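PDB 3IGH: amidohydrolase 3 domain-containing protein from Pyrococcus horikoshii, which probably hydrolyses carbon-nitrogen bonds other than peptide bonds, as a metal-dependent enzyme of the amidohydrolase family, its substrate unknown. Local coordinates for residues Tyr234-Pro237 and Glu238-Asp241. Residues are numbered along the deposited sequence; the frame is centred on the assembly and turned at random.
Sequences YVTP and EVLD
Thr236 caps the start of helix 237-246 through its OG1, which accepts a hydrogen bond from Val239 N at 3.2 Å with an N-H...O angle of 162°. The side chain reaches that amide because OG1 lies between the backbone N and the carbonyl carbon (chi1 62°). Glu238 CB stands 4.0 Å from Thr236 OG1; from there the chain bends at chi2 (74°), and the carboxylate returns over the start of the helix, with OE2 3.5 Å from Thr236 CB and also near Pro237 CD. The two methyls of Val239 part company: CG2 lies 3.4 Å from Thr236 OG1, the same oxygen its own amide binds, while CG1 meets Val235 CB at 3.7 Å, the two valines crossing at about a right angle. The opening turn of the helix is held by hydrogen bonds from Leu240 N to Thr236 O at 2.9 Å and from Asp241 N to Pro237 O. A water donates to both Pro237 O and Asp241 OD1, tying the acid to the backbone. Were Thr236 replaced by alanine, OG1 would be gone, and Val239 N would probably be left without its capping partner at the first turn of the helix. This strand-to-helix turn belongs to the TIM-barrel-like fold of the family: strand 230-235 runs between strands 202-210 and 256-264, Val239 touches Leu215 of helix 212-223, and Leu240 packs on Ile300 of helix 294-305.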
ATOM      1  N   TYR A 234       3.915  12.735   2.087  1.00 24.61           N
ATOM      2  CA  TYR A 234       3.598  13.716   1.053  1.00 22.35           C
ATOM      3  C   TYR A 234       4.807  13.832   0.149  1.00 28.06           C
ATOM      4  O   TYR A 234       5.847  14.375   0.537  1.00 24.38           O
ATOM      5  CB  TYR A 234       3.215  15.065   1.670  1.00 22.92           C
ATOM      6  CG  TYR A 234       1.816  15.094   2.255  1.00 28.10           C
ATOM      7  CD1 TYR A 234       1.521  14.441   3.457  1.00 23.53           C
ATOM      8  CD2 TYR A 234       0.788  15.807   1.619  1.00 22.40           C
ATOM      9  CE1 TYR A 234       0.230  14.471   3.998  1.00 27.01           C
ATOM     10  CE2 TYR A 234      -0.515  15.847   2.163  1.00 21.41           C
ATOM     11  CZ  TYR A 234      -0.774  15.174   3.353  1.00 29.38           C
ATOM     12  OH  TYR A 234      -2.030  15.205   3.908  1.00 26.74           O
ATOM     13  N   VAL A 235       4.663  13.296  -1.057  1.00 24.61           N
ATOM     14  CA  VAL A 235       5.767  13.170  -1.989  1.00 24.00           C
ATOM     15  C   VAL A 235       6.060  14.459  -2.775  1.00 22.27           C
ATOM     16  O   VAL A 235       5.238  15.369  -2.853  1.00 25.78           O
ATOM     17  CB  VAL A 235       5.524  11.987  -2.967  1.00 25.00           C
ATOM     18  CG1 VAL A 235       5.218  10.685  -2.196  1.00 24.27           C
ATOM     19  CG2 VAL A 235       4.384  12.292  -3.941  1.00 25.50           C
ATOM     20  N   THR A 236       7.255  14.529  -3.353  1.00 24.42           N
ATOM     21  CA  THR A 236       7.616  15.621  -4.250  1.00 25.76           C
ATOM     22  C   THR A 236       6.861  15.415  -5.570  1.00 32.11           C
ATOM     23  O   THR A 236       6.440  14.284  -5.862  1.00 30.18           O
ATOM     24  CB  THR A 236       9.138  15.613  -4.553  1.00 30.36           C
ATOM     25  OG1 THR A 236       9.472  14.386  -5.205  1.00 28.75           O
ATOM     26  CG2 THR A 236       9.964  15.747  -3.265  1.00 28.06           C
ATOM     27  N   PRO A 237       6.664  16.496  -6.363  1.00 31.30           N
ATOM     28  CA  PRO A 237       6.104  16.345  -7.719  1.00 30.30           C
ATOM     29  C   PRO A 237       6.823  15.327  -8.610  1.00 27.48           C
ATOM     30  O   PRO A 237       6.173  14.661  -9.416  1.00 30.27           O
ATOM     31  CB  PRO A 237       6.258  17.748  -8.316  1.00 33.76           C
ATOM     32  CG  PRO A 237       6.151  18.658  -7.136  1.00 29.75           C
ATOM     33  CD  PRO A 237       6.891  17.918  -6.030  1.00 29.92           C
ATOM     34  N   GLU A 238       8.141  15.212  -8.466  1.00 27.99           N
ATOM     35  CA  GLU A 238       8.923  14.268  -9.245  1.00 31.08           C
ATOM     36  C   GLU A 238       8.545  12.834  -8.875  1.00 34.90           C
ATOM     37  O   GLU A 238       8.393  11.978  -9.754  1.00 29.45           O
ATOM     38  CB  GLU A 238      10.427  14.511  -9.042  1.00 34.90           C
ATOM     39  CG  GLU A 238      10.953  15.842  -9.621  1.00 54.00           C
ATOM     40  CD  GLU A 238      10.569  17.111  -8.819  1.00 73.77           C
ATOM     41  OE1 GLU A 238      10.640  18.209  -9.415  1.00 77.31           O
ATOM     42  OE2 GLU A 238      10.197  17.032  -7.618  1.00 37.92           O
ATOM     43  N   VAL A 239       8.365  12.573  -7.583  1.00 26.26           N
ATOM     44  CA  VAL A 239       7.893  11.257  -7.149  1.00 26.09           C
ATOM     45  C   VAL A 239       6.449  10.993  -7.575  1.00 27.42           C
ATOM     46  O   VAL A 239       6.119   9.871  -7.966  1.00 26.98           O
ATOM     47  CB  VAL A 239       8.086  11.038  -5.627  1.00 32.06           C
ATOM     48  CG1 VAL A 239       7.444   9.729  -5.172  1.00 25.79           C
ATOM     49  CG2 VAL A 239       9.558  11.002  -5.320  1.00 23.94           C
ATOM     50  N   LEU A 240       5.610  12.025  -7.536  1.00 27.29           N
ATOM     51  CA  LEU A 240       4.220  11.891  -7.968  1.00 27.64           C
ATOM     52  C   LEU A 240       4.138  11.368  -9.414  1.00 30.09           C
ATOM     53  O   LEU A 240       3.315  10.492  -9.712  1.00 27.66           O
ATOM     54  CB  LEU A 240       3.463  13.219  -7.816  1.00 25.82           C
ATOM     55  CG  LEU A 240       2.056  13.304  -8.423  1.00 28.75           C
ATOM     56  CD1 LEU A 240       1.128  12.269  -7.772  1.00 25.90           C
ATOM     57  CD2 LEU A 240       1.470  14.716  -8.290  1.00 26.06           C
ATOM     58  N   ASP A 241       5.011  11.869 -10.291  1.00 25.61           N
ATOM     59  CA  ASP A 241       5.086  11.354 -11.679  1.00 32.24           C
ATOM     60  C   ASP A 241       5.315   9.848 -11.728  1.00 32.39           C
ATOM     61  O   ASP A 241       4.740   9.148 -12.560  1.00 31.91           O
ATOM     62  CB  ASP A 241       6.204  12.045 -12.465  1.00 31.86           C
ATOM     63  CG  ASP A 241       5.872  13.481 -12.820  1.00 44.31           C
ATOM     64  OD1 ASP A 241       4.689  13.870 -12.708  1.00 49.94           O
ATOM     65  OD2 ASP A 241       6.801  14.221 -13.213  1.00 53.81           O
TER
HETATM   66  O   HOH W   1       4.186  16.104 -10.940  1.00 41.77           O